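Local coordinates for putative 2OG-Fe(II) oxygenase family protein (Caulobacter crescentus CB15, PDB 3OOX), which is a putative iron(II)-dependent oxygenase that probably uses 2-oxoglutarate and dioxygen, perhaps splitting 2-oxoglutarate to ethene or oxidising L-arginine, at residues A[9-14]-A[37-42]; A[31-36]-A[210-215]; A[195-200]-A[267-272]. All blocks are in the same frame, centred on the assembly; numbering follows the deposited sequence.

Contact 1: A[9-14]-A[37-42]. With EDO (1,2-ethanediol), chain E.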
# COMPACT_ATOMS: atom_id res chain seq x y z
N PRO A 9 4.70 -13.61 -11.58
CA PRO A 9 4.81 -13.80 -10.13
C PRO A 9 6.08 -14.54 -9.70
O PRO A 9 6.61 -15.38 -10.47
CB PRO A 9 3.55 -14.60 -9.77
CG PRO A 9 2.67 -14.57 -10.97
CD PRO A 9 3.49 -14.21 -12.15
N VAL A 10 6.54 -14.21 -8.51
CA VAL A 10 7.63 -14.90 -7.82
C VAL A 10 6.99 -15.61 -6.63
O VAL A 10 6.30 -15.00 -5.84
CB VAL A 10 8.71 -13.92 -7.33
CG1 VAL A 10 9.85 -14.63 -6.53
CG2 VAL A 10 9.30 -13.12 -8.51
N SER A 11 7.18 -16.93 -6.51
CA SER A 11 6.54 -17.68 -5.46
C SER A 11 7.18 -17.42 -4.09
O SER A 11 8.38 -17.57 -3.93
CB SER A 11 6.59 -19.19 -5.74
OG SER A 11 6.00 -19.88 -4.66
N PHE A 12 6.33 -17.09 -3.13
CA PHE A 12 6.73 -16.98 -1.74
C PHE A 12 7.31 -18.31 -1.21
O PHE A 12 8.03 -18.30 -0.23
CB PHE A 12 5.58 -16.47 -0.87
CG PHE A 12 5.97 -16.25 0.56
CD1 PHE A 12 6.86 -15.23 0.90
CD2 PHE A 12 5.50 -17.07 1.55
CE1 PHE A 12 7.24 -15.04 2.23
CE2 PHE A 12 5.91 -16.89 2.88
CZ PHE A 12 6.76 -15.88 3.20
N SER A 13 7.04 -19.44 -1.86
CA SER A 13 7.63 -20.71 -1.41
C SER A 13 9.17 -20.64 -1.44
O SER A 13 9.85 -21.34 -0.68
CB SER A 13 7.09 -21.86 -2.27
OG SER A 13 7.59 -21.77 -3.58
N LEU A 14 9.72 -19.77 -2.29
CA LEU A 14 11.15 -19.58 -2.40
C LEU A 14 11.76 -18.87 -1.19
O LEU A 14 12.96 -18.96 -0.99
CB LEU A 14 11.53 -18.84 -3.68
CG LEU A 14 11.16 -19.56 -4.98
CD1 LEU A 14 11.45 -18.64 -6.17
CD2 LEU A 14 11.82 -20.94 -5.21
N VAL A 37 5.13 -9.09 -8.13
CA VAL A 37 3.96 -9.90 -7.86
C VAL A 37 4.44 -11.12 -7.12
O VAL A 37 5.34 -11.83 -7.61
CB VAL A 37 3.23 -10.33 -9.15
CG1 VAL A 37 2.01 -11.22 -8.81
CG2 VAL A 37 2.81 -9.07 -9.97
N LEU A 38 3.83 -11.36 -5.96
CA LEU A 38 4.20 -12.44 -5.04
C LEU A 38 3.06 -13.45 -4.96
O LEU A 38 1.95 -13.12 -4.56
CB LEU A 38 4.49 -11.87 -3.65
CG LEU A 38 4.92 -12.87 -2.58
CD1 LEU A 38 6.31 -13.31 -2.91
CD2 LEU A 38 4.91 -12.21 -1.21
N SER A 39 3.33 -14.69 -5.39
CA SER A 39 2.33 -15.76 -5.36
C SER A 39 2.59 -16.70 -4.18
O SER A 39 3.63 -16.58 -3.50
CB SER A 39 2.40 -16.52 -6.67
OG SER A 39 3.68 -17.09 -6.85
N ASP A 40 1.63 -17.57 -3.89
CA ASP A 40 1.77 -18.63 -2.89
C ASP A 40 2.10 -18.08 -1.49
O ASP A 40 2.96 -18.61 -0.79
CB ASP A 40 2.84 -19.65 -3.31
CG ASP A 40 2.57 -20.29 -4.64
OD1 ASP A 40 1.38 -20.54 -4.96
OD2 ASP A 40 3.56 -20.57 -5.35
N TYR A 41 1.39 -17.03 -1.07
CA TYR A 41 1.62 -16.46 0.27
C TYR A 41 1.10 -17.43 1.31
O TYR A 41 0.29 -18.33 1.00
CB TYR A 41 1.00 -15.06 0.45
CG TYR A 41 -0.48 -14.88 0.09
CD1 TYR A 41 -1.48 -15.59 0.75
CD2 TYR A 41 -0.86 -13.96 -0.88
CE1 TYR A 41 -2.84 -15.39 0.45
CE2 TYR A 41 -2.21 -13.75 -1.19
CZ TYR A 41 -3.19 -14.46 -0.52
OH TYR A 41 -4.53 -14.25 -0.83
N ASP A 42 1.56 -17.28 2.54
CA ASP A 42 1.18 -18.22 3.59
C ASP A 42 0.14 -17.65 4.55
O ASP A 42 -0.18 -18.30 5.56
CB ASP A 42 2.42 -18.75 4.35
CG ASP A 42 3.15 -17.68 5.10
OD1 ASP A 42 2.86 -16.48 4.89
OD2 ASP A 42 4.04 -18.04 5.92
C1 EDO E . 8.35 -17.41 7.45
O1 EDO E . 7.77 -17.04 8.71
C2 EDO E . 7.31 -18.12 6.60
O2 EDO E . 6.24 -17.21 6.29
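The short edge strand 10-11 runs parallel to strand 35-39, Val10 beside Leu38 and Ser11 beside Ser39. Val10 N gives to Val37 O at 2.8 Å, and Val10 O takes Ser39 N. Phe12 N continues the ladder to Ser39 O at 2.8 Å. At the start of the pairing, Pro9 CB lies alongside Val37 CG1. Ser11 and Ser39 share one face of the sheet, with Ser39 OG close to Ser11 CA. Val10 and Leu38 share the other, where Phe22 of helix 19-33 covers both. The end of Leu38 turns back to the other strand, CD1 lying 3.8 Å from Phe12 CB. Phe12 buries the most surface here; CG is anti to the backbone N (chi1 -176°), which carries the ring past Asp40 O, lying at its edge, to the carboxylate of Asp42. Phe12 CE2 comes within 3.6 Å of Asp42 CG, ring and carboxylate planes 52° apart. An ethanediol, probably from the crystallisation liquor, has its O2 at the Phe12 ring edge, so close to Asp42 OD2 that the exact geometry is doubtful; Lys144 NZ also bonds the diol. Met141 and Lys144 of helix 127-152 also touch Phe12. Ser11 OG donates to the anti lone pair of Asp40 OD2 at 2.6 Å and accepts from Ser13 N at 3.0 Å, capping the turn into helix 13-17. One hydroxyl therefore serves both sides of the contact, and the adjacent carboxylate would probably polarise it, favouring its role as acceptor for Ser13 N.

Contact 2: A[31-36]-A[210-215]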
# COMPACT_ATOMS: atom_id res chain seq x y z
N GLU A 31 13.33 -3.28 -9.21
CA GLU A 31 14.27 -2.36 -9.84
C GLU A 31 13.80 -1.97 -11.26
O GLU A 31 13.98 -0.83 -11.68
CB GLU A 31 15.69 -2.91 -9.85
CG GLU A 31 16.69 -1.85 -10.31
CD GLU A 31 18.15 -2.28 -10.27
OE1 GLU A 31 18.47 -3.32 -9.66
OE2 GLU A 31 18.99 -1.54 -10.83
N ARG A 32 13.21 -2.92 -11.98
CA ARG A 32 12.77 -2.70 -13.36
C ARG A 32 11.48 -1.87 -13.43
O ARG A 32 11.37 -0.95 -14.24
CB ARG A 32 12.57 -4.05 -14.07
CG ARG A 32 11.99 -4.00 -15.48
CD ARG A 32 12.83 -3.28 -16.48
NE ARG A 32 12.09 -3.21 -17.74
CZ ARG A 32 11.20 -2.26 -18.06
NH1 ARG A 32 10.92 -1.25 -17.21
NH2 ARG A 32 10.57 -2.33 -19.23
N TYR A 33 10.52 -2.22 -12.59
CA TYR A 33 9.13 -1.75 -12.73
C TYR A 33 8.62 -0.94 -11.53
O TYR A 33 7.57 -0.30 -11.64
CB TYR A 33 8.17 -2.91 -12.92
CG TYR A 33 8.36 -3.69 -14.21
CD1 TYR A 33 8.11 -3.09 -15.43
CD2 TYR A 33 8.78 -5.03 -14.19
CE1 TYR A 33 8.29 -3.79 -16.63
CE2 TYR A 33 8.95 -5.74 -15.39
CZ TYR A 33 8.70 -5.11 -16.58
OH TYR A 33 8.88 -5.81 -17.78
N GLY A 34 9.34 -0.99 -10.40
CA GLY A 34 8.86 -0.47 -9.13
C GLY A 34 7.80 -1.34 -8.47
O GLY A 34 7.27 -0.97 -7.43
N PHE A 35 7.56 -2.51 -9.04
CA PHE A 35 6.47 -3.43 -8.66
C PHE A 35 6.97 -4.86 -8.72
O PHE A 35 7.82 -5.18 -9.55
CB PHE A 35 5.28 -3.33 -9.63
CG PHE A 35 4.26 -2.25 -9.28
CD1 PHE A 35 4.50 -0.92 -9.61
CD2 PHE A 35 3.08 -2.56 -8.63
CE1 PHE A 35 3.60 0.05 -9.29
CE2 PHE A 35 2.16 -1.58 -8.34
CZ PHE A 35 2.43 -0.27 -8.68
N ALA A 36 6.38 -5.72 -7.89
CA ALA A 36 6.58 -7.17 -7.97
C ALA A 36 5.27 -7.85 -7.65
O ALA A 36 4.40 -7.28 -6.98
CB ALA A 36 7.67 -7.61 -7.01
N VAL A 210 0.80 -0.11 -14.42
CA VAL A 210 1.98 0.68 -14.05
C VAL A 210 2.50 1.41 -15.27
O VAL A 210 2.56 0.85 -16.36
CB VAL A 210 3.10 -0.20 -13.44
CG1 VAL A 210 3.56 -1.32 -14.39
CG2 VAL A 210 4.29 0.66 -12.97
N LEU A 211 2.90 2.67 -15.08
CA LEU A 211 3.50 3.41 -16.16
C LEU A 211 4.95 3.00 -16.36
O LEU A 211 5.80 3.18 -15.45
CB LEU A 211 3.39 4.92 -15.87
CG LEU A 211 3.86 5.84 -16.99
CD1 LEU A 211 2.91 5.74 -18.19
CD2 LEU A 211 3.90 7.27 -16.47
N ASP A 212 5.27 2.44 -17.53
CA ASP A 212 6.64 2.03 -17.82
C ASP A 212 7.50 3.24 -18.17
O ASP A 212 6.98 4.34 -18.45
CB ASP A 212 6.68 0.99 -18.95
CG ASP A 212 7.95 0.16 -18.95
OD1 ASP A 212 8.80 0.27 -18.04
OD2 ASP A 212 8.10 -0.64 -19.90
N ARG A 213 8.82 3.04 -18.20
CA ARG A 213 9.76 4.12 -18.46
C ARG A 213 9.51 4.83 -19.79
O ARG A 213 9.77 6.02 -19.91
CB ARG A 213 11.19 3.58 -18.46
CG ARG A 213 11.63 3.02 -17.12
CD ARG A 213 13.14 2.80 -17.07
NE ARG A 213 13.89 4.06 -17.04
CZ ARG A 213 15.19 4.18 -17.28
NH1 ARG A 213 15.93 3.11 -17.57
NH2 ARG A 213 15.77 5.38 -17.23
N ASP A 214 9.02 4.10 -20.78
CA ASP A 214 8.76 4.70 -22.08
C ASP A 214 7.39 5.32 -22.22
O ASP A 214 7.01 5.71 -23.34
CB ASP A 214 8.97 3.66 -23.18
CG ASP A 214 7.89 2.57 -23.19
OD1 ASP A 214 7.13 2.42 -22.22
OD2 ASP A 214 7.84 1.83 -24.20
N GLY A 215 6.64 5.40 -21.12
CA GLY A 215 5.30 6.01 -21.11
C GLY A 215 4.13 5.12 -21.52
O GLY A 215 2.99 5.61 -21.64
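Arg32, near the end of helix 19-33, meets Asp212 end-on: NH1 gives to OD1 of Asp212 at 2.7 Å, and NH2 to its OD2 at 3.1 Å. Both carboxylate oxygens use their syn lone pairs, and the two flat groups are nearly coplanar, 19° apart, making a two-pronged salt bridge on the exposed side of the contact. The Arg32 chain bends at chi2 (62°) and folds back over its neighbour: CG lies over the face of the Tyr33 ring, while Tyr33 CE1 lies over one face of the guanidinium, 3.5 Å from its plane. Asp212 opens a type I beta turn closed by Gly215 N to Asp212 O. Its OD1 also takes a weak bond from Arg213 N, so this oxygen lies against the turn backbone as well. This turn joins strand 208-211 to strand 217-219 as a hairpin of the four-stranded sheet, which faces the larger sheet in the jelly-roll core, and is set against the point where helix 19-33 passes through Gly34, with positive phi, into strand 35-39. The close-packed part lies deeper. Val210 CG2 approaches Phe35 CD1 at 3.7 Å and lies equally near Tyr33 O, whose hydrogen bond is to Thr246 OG1. His248 meets the Phe35 ring edge-to-face, and Leu218 backs Val210. Toward solvent the fit slackens: Arg213 CG comes no nearer than 4.3 Å to Arg32 NH1.

Contact 3: A[195-200]-A[267-272]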
# COMPACT_ATOMS: atom_id res chain seq x y z
N ASN A 195 5.18 6.10 0.73
CA ASN A 195 5.60 5.31 1.87
C ASN A 195 6.77 4.40 1.52
O ASN A 195 7.55 4.70 0.62
CB ASN A 195 4.37 4.58 2.46
CG ASN A 195 3.59 3.79 1.41
OD1 ASN A 195 2.92 4.40 0.55
ND2 ASN A 195 3.62 2.44 1.49
N THR A 196 6.94 3.30 2.23
CA THR A 196 8.09 2.41 2.03
C THR A 196 7.80 1.35 0.97
O THR A 196 8.40 1.36 -0.11
CB THR A 196 8.53 1.81 3.37
OG1 THR A 196 8.85 2.90 4.26
CG2 THR A 196 9.72 0.80 3.21
N ILE A 197 6.87 0.45 1.27
CA ILE A 197 6.27 -0.41 0.26
C ILE A 197 4.77 -0.52 0.52
O ILE A 197 4.32 -0.35 1.65
CB ILE A 197 6.86 -1.84 0.21
CG1 ILE A 197 6.81 -2.52 1.59
CG2 ILE A 197 8.31 -1.79 -0.31
CD1 ILE A 197 7.21 -4.04 1.55
N THR A 198 4.00 -0.81 -0.53
CA THR A 198 2.56 -1.03 -0.42
C THR A 198 2.24 -2.46 -0.90
O THR A 198 2.80 -2.96 -1.92
CB THR A 198 1.80 0.01 -1.26
OG1 THR A 198 2.17 1.29 -0.77
CG2 THR A 198 0.28 -0.15 -1.18
N LEU A 199 1.39 -3.17 -0.13
CA LEU A 199 1.03 -4.54 -0.38
C LEU A 199 -0.46 -4.66 -0.69
O LEU A 199 -1.29 -4.27 0.13
CB LEU A 199 1.39 -5.42 0.82
CG LEU A 199 2.88 -5.51 1.13
CD1 LEU A 199 3.23 -4.55 2.27
CD2 LEU A 199 3.31 -6.96 1.45
N LEU A 200 -0.79 -5.19 -1.87
CA LEU A 200 -2.18 -5.24 -2.35
C LEU A 200 -2.64 -6.65 -2.66
O LEU A 200 -2.17 -7.28 -3.62
CB LEU A 200 -2.30 -4.41 -3.63
CG LEU A 200 -3.68 -4.30 -4.25
CD1 LEU A 200 -4.66 -3.54 -3.39
CD2 LEU A 200 -3.54 -3.67 -5.64
N PHE A 267 -2.29 -2.19 2.04
CA PHE A 267 -1.55 -1.90 3.26
C PHE A 267 -0.35 -1.05 2.87
O PHE A 267 0.52 -1.51 2.11
CB PHE A 267 -1.10 -3.19 3.94
CG PHE A 267 -0.36 -2.96 5.22
CD1 PHE A 267 -1.04 -2.68 6.39
CD2 PHE A 267 1.01 -2.95 5.25
CE1 PHE A 267 -0.41 -2.42 7.56
CE2 PHE A 267 1.66 -2.68 6.45
CZ PHE A 267 0.92 -2.46 7.61
N PHE A 268 -0.32 0.17 3.39
CA PHE A 268 0.75 1.15 3.15
C PHE A 268 1.75 1.06 4.29
O PHE A 268 1.55 1.66 5.38
CB PHE A 268 0.15 2.54 3.02
CG PHE A 268 -0.83 2.68 1.89
CD1 PHE A 268 -0.39 2.95 0.61
CD2 PHE A 268 -2.19 2.53 2.10
CE1 PHE A 268 -1.29 3.12 -0.43
CE2 PHE A 268 -3.09 2.63 1.04
CZ PHE A 268 -2.62 2.91 -0.23
N LEU A 269 2.86 0.34 4.02
CA LEU A 269 3.88 0.12 5.01
C LEU A 269 4.82 1.30 5.02
O LEU A 269 5.31 1.73 3.97
CB LEU A 269 4.64 -1.17 4.73
CG LEU A 269 5.48 -1.78 5.85
CD1 LEU A 269 5.65 -3.31 5.61
CD2 LEU A 269 6.83 -1.08 6.01
N HIS A 270 5.02 1.88 6.21
CA HIS A 270 5.85 3.06 6.43
C HIS A 270 6.98 2.74 7.40
O HIS A 270 6.86 1.85 8.26
CB HIS A 270 5.06 4.15 7.14
CG HIS A 270 4.08 4.90 6.29
ND1 HIS A 270 2.98 4.32 5.66
CD2 HIS A 270 4.00 6.23 6.02
CE1 HIS A 270 2.28 5.28 5.06
NE2 HIS A 270 2.88 6.43 5.25
N PHE A 271 8.08 3.49 7.25
CA PHE A 271 9.14 3.46 8.23
C PHE A 271 8.61 4.04 9.59
O PHE A 271 7.64 4.79 9.67
CB PHE A 271 10.32 4.33 7.79
CG PHE A 271 11.12 3.80 6.65
CD1 PHE A 271 11.61 2.51 6.66
CD2 PHE A 271 11.47 4.62 5.58
CE1 PHE A 271 12.36 2.02 5.61
CE2 PHE A 271 12.28 4.13 4.55
CZ PHE A 271 12.70 2.82 4.55
N ALA A 272 9.32 3.71 10.66
CA ALA A 272 9.22 4.41 11.92
C ALA A 272 9.40 5.92 11.74
O ALA A 272 10.28 6.39 11.02
CB ALA A 272 10.30 3.88 12.87
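Leu269 O is gripped by two donors from the facing segment: Thr196 N at 2.9 Å, in the carbonyl plane, and Asn195 ND2 at 3.1 Å, well above that plane. Ile197 N adds a weak third bond, and because Thr196 and Ile197 both face Leu269 this is a classic beta bulge, where antiparallel pairing gives way to the loop before strand 197-201. Beyond it the pairing is regular, with Leu269 N bonded to Ile197 O and Leu199 and Phe267 exchanging two bonds. The Asn195 amide also gives its ND2 to Thr198 OG1 at 2.9 Å, both acceptors lying almost in the amide plane; Asp193 holds that hydroxyl from outside. With Asn195 CG set between the backbone N and carbonyl carbon (chi1 52°), the amide turns in over the strands while CB rests on the face of His270, 3.5 Å from the ring centroid. The imidazole is pinned through ND1, which donates to Phe268 O. Replacing Asn195 by a leucine would probably leave Thr198 OG1 without this donor and Leu269 O with one grip fewer. Asn195 OD1 meets the Phe268 ring at its edge, beside CD1, amide and ring planes 79° apart. Further along, Thr196 CG2 and OG1 sit over one face of Phe271. Opposite the Thr198 side, Leu199 CD1 touches Phe267 CD2 at its ring edge, and Ile197 CG1 lies beside Leu269 CB. Ile197 meets Leu146 and Phe267 meets Leu138 of helix 127-152, while Leu199 packs on Ile229; Met234 of helix 233-238 covers Thr196, His270 and Phe271, and strands 227-231 and 170-176 flank the pair in the larger sheet of the double-stranded beta-helix (jelly-roll) core of 2OG-Fe(II) oxygenases.

Overall arrangement
From the N terminus, residues 9-14 enter the edge of the large mixed sheet, and contact 1 closes a 22-residue, mostly helical loop when the chain returns along strand 35-39. Residues 31-36, inside that loop, reach forward to 210-215, so contact 2 crosses contact 1 and ties the N-terminal region to a hairpin of the four-stranded sheet. Contact 3 opens at 195-200, before contact 2 has closed, and ends at 267-272, so those two cross as well; contacts 1 and 3 follow in series. Contact 3 lies near the chain's centre, in the same large sheet as contact 1, their centres about 18 Å apart.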